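PDB 6LCJ: alpha-galactosidase from Thermus thermophilus, which probably releases terminal alpha-linked galactose from galactosides by hydrolysis and assembles as a hexamer. Local coordinates for residues E[158-170]-E[428-440]. Residues are numbered along the deposited sequence; the frame is centred on the assembly and turned at random.
Sequences RPPRVWCSWYSFY and TGFKATSDPPSWL
The indole of Trp-163 carries Ser-434 CA and Thr-433 O over one face, with Asp-435 O at its edge. NE1 donates to that oxygen at 3.0 Å (Trp-163 NE1 to Asp-435 O). The bond is fairly straight at hydrogen and lies in the indole plane, but it meets the carbonyl from above its plane. CG of Trp-163 stands anti to the backbone N (chi1 -170°), which lays the ring along the chain that follows strand 431-433. Phe-169 CE2 meets another part of the Trp-163 edge. The Phe-169 ring meets Trp-439 obliquely, planes at 63°, and Phe-169 CZ touches Pro-436 CG at 3.8 Å. Pro-436 CG also sits over one face of Trp-439. The edge of the Tyr-167 ring faces Ser-434 OG. Ser-434 OG donates to Cys-164 O (2.6 Å) and accepts from Tyr-167 N (3.0 Å). Ser-168 OG donates to Ser-434 O. An alanine in place of Trp-163 would probably leave Asp-435 O without this donor and open a gap beside Ser-434. Strands 161-164 and 431-433 run parallel, joined by Val-162 N to Lys-431 O, Thr-433 N to Val-162 O and Cys-164 N to Thr-433 O. They are first and last in chain order of the eight parallel strands, so their pairing closes the TIM barrel. Buried Ser-434, bonded through OG and O, joins the exit of strand 431-433 to the end of strand 161-164 and helix 166-169.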
ATOM      1  N   ARG E 158      36.370  24.433 -40.894  1.00 37.27           N
ATOM      2  CA  ARG E 158      36.464  22.995 -40.757  1.00 38.78           C
ATOM      3  C   ARG E 158      36.796  22.649 -39.311  1.00 37.18           C
ATOM      4  O   ARG E 158      37.466  23.426 -38.625  1.00 34.22           O
ATOM      5  CB  ARG E 158      37.525  22.432 -41.722  1.00 42.12           C
ATOM      6  CG  ARG E 158      38.415  21.317 -41.165  1.00 48.99           C
ATOM      7  CD  ARG E 158      39.619  20.989 -42.074  1.00 50.30           C
ATOM      8  NE  ARG E 158      40.734  21.934 -41.924  1.00 57.74           N
ATOM      9  CZ  ARG E 158      41.531  22.008 -40.852  1.00 65.25           C
ATOM     10  NH1 ARG E 158      41.348  21.196 -39.807  1.00 52.05           N
ATOM     11  NH2 ARG E 158      42.516  22.901 -40.813  1.00 62.70           N
ATOM     12  N   PRO E 159      36.290  21.529 -38.794  1.00 36.47           N
ATOM     13  CA  PRO E 159      36.511  21.192 -37.373  1.00 35.66           C
ATOM     14  C   PRO E 159      37.989  21.035 -37.077  1.00 33.64           C
ATOM     15  O   PRO E 159      38.749  20.527 -37.913  1.00 43.55           O
ATOM     16  CB  PRO E 159      35.757  19.866 -37.195  1.00 29.65           C
ATOM     17  CG  PRO E 159      34.781  19.832 -38.336  1.00 32.84           C
ATOM     18  CD  PRO E 159      35.409  20.558 -39.467  1.00 30.20           C
ATOM     19  N   PRO E 160      38.442  21.495 -35.920  1.00 35.51           N
ATOM     20  CA  PRO E 160      39.851  21.326 -35.563  1.00 37.86           C
ATOM     21  C   PRO E 160      40.166  19.871 -35.253  1.00 41.05           C
ATOM     22  O   PRO E 160      39.285  19.031 -35.052  1.00 43.16           O
ATOM     23  CB  PRO E 160      40.021  22.206 -34.313  1.00 39.13           C
ATOM     24  CG  PRO E 160      38.787  23.070 -34.253  1.00 40.25           C
ATOM     25  CD  PRO E 160      37.700  22.240 -34.891  1.00 39.87           C
ATOM     26  N   ARG E 161      41.455  19.572 -35.247  1.00 36.59           N
ATOM     27  CA  ARG E 161      41.941  18.264 -34.854  1.00 31.69           C
ATOM     28  C   ARG E 161      42.513  18.413 -33.454  1.00 31.21           C
ATOM     29  O   ARG E 161      43.394  19.249 -33.224  1.00 32.16           O
ATOM     30  CB  ARG E 161      42.968  17.747 -35.861  1.00 29.83           C
ATOM     31  CG  ARG E 161      42.393  17.699 -37.269  1.00 33.32           C
ATOM     32  CD  ARG E 161      43.335  17.032 -38.267  1.00 40.23           C
ATOM     33  NE  ARG E 161      44.550  17.813 -38.470  1.00 39.94           N
ATOM     34  CZ  ARG E 161      44.688  18.725 -39.418  1.00 41.83           C
ATOM     35  NH1 ARG E 161      43.685  18.958 -40.245  1.00 45.95           N
ATOM     36  NH2 ARG E 161      45.818  19.409 -39.532  1.00 43.02           N
ATOM     37  N   VAL E 162      41.979  17.646 -32.511  1.00 30.93           N
ATOM     38  CA  VAL E 162      42.171  17.907 -31.090  1.00 28.77           C
ATOM     39  C   VAL E 162      42.793  16.689 -30.441  1.00 27.99           C
ATOM     40  O   VAL E 162      42.333  15.563 -30.665  1.00 30.28           O
ATOM     41  CB  VAL E 162      40.842  18.246 -30.387  1.00 31.64           C
ATOM     42  CG1 VAL E 162      41.091  18.511 -28.890  1.00 27.11           C
ATOM     43  CG2 VAL E 162      40.136  19.408 -31.074  1.00 23.33           C
ATOM     44  N   TRP E 163      43.816  16.911 -29.620  1.00 25.03           N
ATOM     45  CA  TRP E 163      44.224  15.925 -28.634  1.00 26.70           C
ATOM     46  C   TRP E 163      43.599  16.319 -27.300  1.00 30.91           C
ATOM     47  O   TRP E 163      43.671  17.486 -26.899  1.00 32.31           O
ATOM     48  CB  TRP E 163      45.748  15.807 -28.517  1.00 26.96           C
ATOM     49  CG  TRP E 163      46.103  14.609 -27.677  1.00 29.08           C
ATOM     50  CD1 TRP E 163      46.270  13.319 -28.108  1.00 26.23           C
ATOM     51  CD2 TRP E 163      46.232  14.574 -26.251  1.00 27.49           C
ATOM     52  NE1 TRP E 163      46.522  12.491 -27.038  1.00 28.86           N
ATOM     53  CE2 TRP E 163      46.503  13.235 -25.887  1.00 29.14           C
ATOM     54  CE3 TRP E 163      46.162  15.548 -25.248  1.00 25.94           C
ATOM     55  CZ2 TRP E 163      46.712  12.847 -24.561  1.00 26.96           C
ATOM     56  CZ3 TRP E 163      46.374  15.164 -23.934  1.00 24.74           C
ATOM     57  CH2 TRP E 163      46.637  13.824 -23.601  1.00 25.17           C
ATOM     58  N   CYS E 164      42.980  15.351 -26.619  1.00 30.21           N
ATOM     59  CA  CYS E 164      42.170  15.597 -25.427  1.00 25.83           C
ATOM     60  C   CYS E 164      42.658  14.688 -24.304  1.00 26.62           C
ATOM     61  O   CYS E 164      42.942  13.512 -24.535  1.00 31.43           O
ATOM     62  CB  CYS E 164      40.665  15.342 -25.757  1.00 24.45           C
ATOM     63  SG  CYS E 164      39.497  15.347 -24.379  1.00 49.33           S
ATOM     64  N   SER E 165      42.760  15.212 -23.086  1.00 26.43           N
ATOM     65  CA  SER E 165      43.318  14.396 -22.011  1.00 26.74           C
ATOM     66  C   SER E 165      42.311  13.450 -21.362  1.00 28.14           C
ATOM     67  O   SER E 165      42.725  12.563 -20.604  1.00 29.90           O
ATOM     68  CB  SER E 165      43.923  15.283 -20.911  1.00 30.45           C
ATOM     69  OG  SER E 165      42.959  16.157 -20.338  1.00 30.21           O
ATOM     70  N   TRP E 166      41.012  13.603 -21.626  1.00 24.91           N
ATOM     71  CA  TRP E 166      40.029  12.973 -20.752  1.00 26.16           C
ATOM     72  C   TRP E 166      40.056  11.451 -20.870  1.00 27.66           C
ATOM     73  O   TRP E 166      40.091  10.736 -19.858  1.00 28.17           O
ATOM     74  CB  TRP E 166      38.621  13.512 -21.042  1.00 26.16           C
ATOM     75  CG  TRP E 166      37.592  12.832 -20.180  1.00 29.75           C
ATOM     76  CD1 TRP E 166      36.625  11.958 -20.592  1.00 26.21           C
ATOM     77  CD2 TRP E 166      37.463  12.923 -18.747  1.00 28.79           C
ATOM     78  NE1 TRP E 166      35.893  11.522 -19.514  1.00 27.04           N
ATOM     79  CE2 TRP E 166      36.383  12.096 -18.372  1.00 27.84           C
ATOM     80  CE3 TRP E 166      38.150  13.623 -17.753  1.00 25.02           C
ATOM     81  CZ2 TRP E 166      35.973  11.956 -17.049  1.00 24.15           C
ATOM     82  CZ3 TRP E 166      37.743  13.475 -16.437  1.00 23.72           C
ATOM     83  CH2 TRP E 166      36.669  12.654 -16.097  1.00 21.81           C
ATOM     84  N   TYR E 167      40.046  10.927 -22.093  1.00 27.00           N
ATOM     85  CA  TYR E 167      39.813   9.505 -22.288  1.00 26.45           C
ATOM     86  C   TYR E 167      41.077   8.669 -22.211  1.00 25.86           C
ATOM     87  O   TYR E 167      41.092   7.546 -22.710  1.00 29.54           O
ATOM     88  CB  TYR E 167      39.108   9.278 -23.615  1.00 24.28           C
ATOM     89  CG  TYR E 167      37.763   9.910 -23.649  1.00 24.66           C
ATOM     90  CD1 TYR E 167      36.659   9.267 -23.086  1.00 25.96           C
ATOM     91  CD2 TYR E 167      37.586  11.167 -24.216  1.00 24.30           C
ATOM     92  CE1 TYR E 167      35.414   9.844 -23.121  1.00 24.52           C
ATOM     93  CE2 TYR E 167      36.344  11.752 -24.250  1.00 23.64           C
ATOM     94  CZ  TYR E 167      35.266  11.078 -23.713  1.00 24.57           C
ATOM     95  OH  TYR E 167      34.031  11.652 -23.762  1.00 30.25           O
ATOM     96  N   SER E 168      42.126   9.179 -21.591  1.00 30.01           N
ATOM     97  CA  SER E 168      43.259   8.335 -21.242  1.00 32.01           C
ATOM     98  C   SER E 168      43.615   8.525 -19.770  1.00 30.72           C
ATOM     99  O   SER E 168      43.792   7.546 -19.043  1.00 31.43           O
ATOM    100  CB  SER E 168      44.456   8.636 -22.150  1.00 30.73           C
ATOM    101  OG  SER E 168      44.609  10.035 -22.320  1.00 32.23           O
ATOM    102  N   PHE E 169      43.699   9.771 -19.306  1.00 30.58           N
ATOM    103  CA  PHE E 169      44.095  10.019 -17.924  1.00 31.94           C
ATOM    104  C   PHE E 169      42.936  10.346 -16.992  1.00 31.31           C
ATOM    105  O   PHE E 169      43.113  10.270 -15.774  1.00 31.55           O
ATOM    106  CB  PHE E 169      45.110  11.160 -17.865  1.00 33.26           C
ATOM    107  CG  PHE E 169      46.323  10.925 -18.708  1.00 32.58           C
ATOM    108  CD1 PHE E 169      47.254   9.968 -18.345  1.00 29.47           C
ATOM    109  CD2 PHE E 169      46.535  11.665 -19.856  1.00 29.69           C
ATOM    110  CE1 PHE E 169      48.378   9.752 -19.110  1.00 30.63           C
ATOM    111  CE2 PHE E 169      47.659  11.454 -20.641  1.00 33.12           C
ATOM    112  CZ  PHE E 169      48.582  10.496 -20.272  1.00 30.54           C
ATOM    113  N   TYR E 170      41.769  10.700 -17.528  1.00 31.60           N
ATOM    114  CA  TYR E 170      40.605  11.132 -16.741  1.00 29.75           C
ATOM    115  C   TYR E 170      41.066  12.256 -15.814  1.00 33.17           C
ATOM    116  O   TYR E 170      41.752  13.175 -16.296  1.00 30.42           O
ATOM    117  CB  TYR E 170      39.968   9.912 -16.080  1.00 31.70           C
ATOM    118  CG  TYR E 170      39.284   9.056 -17.124  1.00 31.42           C
ATOM    119  CD1 TYR E 170      37.966   9.300 -17.485  1.00 31.92           C
ATOM    120  CD2 TYR E 170      39.977   8.058 -17.811  1.00 31.80           C
ATOM    121  CE1 TYR E 170      37.334   8.549 -18.462  1.00 28.14           C
ATOM    122  CE2 TYR E 170      39.352   7.298 -18.809  1.00 27.23           C
ATOM    123  CZ  TYR E 170      38.023   7.555 -19.124  1.00 31.83           C
ATOM    124  OH  TYR E 170      37.351   6.835 -20.096  1.00 26.46           O
ATOM    125  N   THR E 428      31.797  13.172 -40.058  1.00 32.26           N
ATOM    126  CA  THR E 428      31.560  14.506 -39.521  1.00 28.99           C
ATOM    127  C   THR E 428      32.726  15.447 -39.781  1.00 29.70           C
ATOM    128  O   THR E 428      32.533  16.668 -39.746  1.00 29.39           O
ATOM    129  CB  THR E 428      31.311  14.456 -38.003  1.00 27.03           C
ATOM    130  OG1 THR E 428      32.457  13.904 -37.347  1.00 27.93           O
ATOM    131  CG2 THR E 428      30.078  13.623 -37.656  1.00 24.15           C
ATOM    132  N   GLY E 429      33.927  14.908 -40.010  1.00 25.75           N
ATOM    133  CA  GLY E 429      35.130  15.710 -40.066  1.00 19.92           C
ATOM    134  C   GLY E 429      35.669  16.181 -38.733  1.00 27.91           C
ATOM    135  O   GLY E 429      36.633  16.945 -38.719  1.00 33.03           O
ATOM    136  N   PHE E 430      35.076  15.759 -37.605  1.00 30.27           N
ATOM    137  CA  PHE E 430      35.510  16.164 -36.268  1.00 27.57           C
ATOM    138  C   PHE E 430      36.444  15.086 -35.733  1.00 27.20           C
ATOM    139  O   PHE E 430      35.998  14.024 -35.293  1.00 32.30           O
ATOM    140  CB  PHE E 430      34.307  16.374 -35.349  1.00 25.23           C
ATOM    141  CG  PHE E 430      34.605  17.216 -34.138  1.00 26.56           C
ATOM    142  CD1 PHE E 430      35.451  16.756 -33.145  1.00 28.51           C
ATOM    143  CD2 PHE E 430      34.032  18.477 -33.988  1.00 28.09           C
ATOM    144  CE1 PHE E 430      35.731  17.542 -32.013  1.00 32.24           C
ATOM    145  CE2 PHE E 430      34.295  19.264 -32.866  1.00 26.93           C
ATOM    146  CZ  PHE E 430      35.146  18.801 -31.877  1.00 30.47           C
ATOM    147  N   LYS E 431      37.740  15.368 -35.743  1.00 27.90           N
ATOM    148  CA  LYS E 431      38.767  14.371 -35.464  1.00 24.10           C
ATOM    149  C   LYS E 431      39.447  14.698 -34.148  1.00 28.85           C
ATOM    150  O   LYS E 431      40.005  15.790 -33.982  1.00 29.33           O
ATOM    151  CB  LYS E 431      39.784  14.310 -36.604  1.00 30.36           C
ATOM    152  CG  LYS E 431      39.157  13.866 -37.920  1.00 24.49           C
ATOM    153  CD  LYS E 431      40.003  14.217 -39.094  1.00 28.12           C
ATOM    154  CE  LYS E 431      40.012  13.073 -40.069  1.00 33.67           C
ATOM    155  NZ  LYS E 431      40.849  13.358 -41.234  1.00 35.19           N
ATOM    156  N   ALA E 432      39.391  13.754 -33.214  1.00 29.11           N
ATOM    157  CA  ALA E 432      39.959  13.948 -31.892  1.00 26.97           C
ATOM    158  C   ALA E 432      40.350  12.595 -31.315  1.00 25.46           C
ATOM    159  O   ALA E 432      39.777  11.568 -31.673  1.00 26.31           O
ATOM    160  CB  ALA E 432      38.976  14.662 -30.960  1.00 27.10           C
ATOM    161  N   THR E 433      41.341  12.603 -30.426  1.00 26.04           N
ATOM    162  CA  THR E 433      41.692  11.407 -29.684  1.00 26.83           C
ATOM    163  C   THR E 433      42.276  11.800 -28.339  1.00 28.82           C
ATOM    164  O   THR E 433      42.702  12.943 -28.119  1.00 30.44           O
ATOM    165  CB  THR E 433      42.691  10.503 -30.435  1.00 31.06           C
ATOM    166  OG1 THR E 433      42.970   9.335 -29.639  1.00 27.72           O
ATOM    167  CG2 THR E 433      43.995  11.228 -30.684  1.00 26.27           C
ATOM    168  N   SER E 434      42.285  10.819 -27.440  1.00 27.93           N
ATOM    169  CA  SER E 434      42.931  10.935 -26.147  1.00 28.12           C
ATOM    170  C   SER E 434      44.151  10.036 -26.019  1.00 27.43           C
ATOM    171  O   SER E 434      44.785  10.040 -24.962  1.00 30.31           O
ATOM    172  CB  SER E 434      41.940  10.611 -25.025  1.00 28.61           C
ATOM    173  OG  SER E 434      41.042  11.684 -24.790  1.00 30.20           O
ATOM    174  N   ASP E 435      44.494   9.282 -27.052  1.00 29.39           N
ATOM    175  CA  ASP E 435      45.579   8.303 -26.994  1.00 28.32           C
ATOM    176  C   ASP E 435      46.916   8.989 -26.763  1.00 30.87           C
ATOM    177  O   ASP E 435      47.391   9.696 -27.659  1.00 32.00           O
ATOM    178  CB  ASP E 435      45.633   7.490 -28.290  1.00 27.48           C
ATOM    179  CG  ASP E 435      44.448   6.529 -28.443  1.00 31.26           C
ATOM    180  OD1 ASP E 435      43.709   6.315 -27.455  1.00 31.31           O
ATOM    181  OD2 ASP E 435      44.257   5.984 -29.554  1.00 29.61           O
ATOM    182  N   PRO E 436      47.556   8.821 -25.608  1.00 33.94           N
ATOM    183  CA  PRO E 436      48.934   9.293 -25.459  1.00 31.40           C
ATOM    184  C   PRO E 436      49.846   8.534 -26.407  1.00 32.85           C
ATOM    185  O   PRO E 436      49.857   7.291 -26.396  1.00 32.31           O
ATOM    186  CB  PRO E 436      49.267   8.974 -23.993  1.00 26.88           C
ATOM    187  CG  PRO E 436      48.003   8.479 -23.383  1.00 29.87           C
ATOM    188  CD  PRO E 436      47.142   7.981 -24.473  1.00 28.54           C
ATOM    189  N   PRO E 437      50.606   9.237 -27.259  1.00 33.75           N
ATOM    190  CA  PRO E 437      51.432   8.531 -28.258  1.00 34.27           C
ATOM    191  C   PRO E 437      52.312   7.447 -27.657  1.00 34.50           C
ATOM    192  O   PRO E 437      52.506   6.396 -28.282  1.00 36.16           O
ATOM    193  CB  PRO E 437      52.257   9.662 -28.893  1.00 34.09           C
ATOM    194  CG  PRO E 437      51.423  10.878 -28.707  1.00 33.63           C
ATOM    195  CD  PRO E 437      50.745  10.701 -27.366  1.00 34.37           C
ATOM    196  N   SER E 438      52.804   7.639 -26.437  1.00 31.48           N
ATOM    197  CA  SER E 438      53.600   6.592 -25.816  1.00 31.76           C
ATOM    198  C   SER E 438      52.792   5.345 -25.454  1.00 33.25           C
ATOM    199  O   SER E 438      53.396   4.328 -25.105  1.00 39.54           O
ATOM    200  CB  SER E 438      54.296   7.143 -24.575  1.00 33.26           C
ATOM    201  OG  SER E 438      53.362   7.609 -23.622  1.00 36.07           O
ATOM    202  N   TRP E 439      51.461   5.382 -25.515  1.00 30.93           N
ATOM    203  CA  TRP E 439      50.662   4.179 -25.315  1.00 30.79           C
ATOM    204  C   TRP E 439      50.387   3.435 -26.615  1.00 35.62           C
ATOM    205  O   TRP E 439      49.815   2.332 -26.580  1.00 31.26           O
ATOM    206  CB  TRP E 439      49.317   4.517 -24.671  1.00 31.00           C
ATOM    207  CG  TRP E 439      49.379   4.987 -23.263  1.00 34.62           C
ATOM    208  CD1 TRP E 439      50.491   5.310 -22.551  1.00 31.62           C
ATOM    209  CD2 TRP E 439      48.262   5.217 -22.391  1.00 29.93           C
ATOM    210  NE1 TRP E 439      50.138   5.717 -21.293  1.00 34.37           N
ATOM    211  CE2 TRP E 439      48.776   5.663 -21.168  1.00 31.76           C
ATOM    212  CE3 TRP E 439      46.880   5.081 -22.530  1.00 30.14           C
ATOM    213  CZ2 TRP E 439      47.958   5.974 -20.082  1.00 35.65           C
ATOM    214  CZ3 TRP E 439      46.069   5.387 -21.454  1.00 28.41           C
ATOM    215  CH2 TRP E 439      46.608   5.829 -20.246  1.00 30.92           C
ATOM    216  N   LEU E 440      50.764   4.021 -27.754  1.00 35.94           N
ATOM    217  CA  LEU E 440      50.499   3.453 -29.070  1.00 32.54           C
ATOM    218  C   LEU E 440      51.649   2.556 -29.521  1.00 32.76           C
ATOM    219  O   LEU E 440      52.819   2.924 -29.389  1.00 33.59           O
ATOM    220  CB  LEU E 440      50.293   4.579 -30.082  1.00 30.35           C
ATOM    221  CG  LEU E 440      49.113   5.533 -29.888  1.00 30.37           C
ATOM    222  CD1 LEU E 440      49.083   6.530 -31.042  1.00 27.67           C
ATOM    223  CD2 LEU E 440      47.815   4.747 -29.817  1.00 25.10           C
TER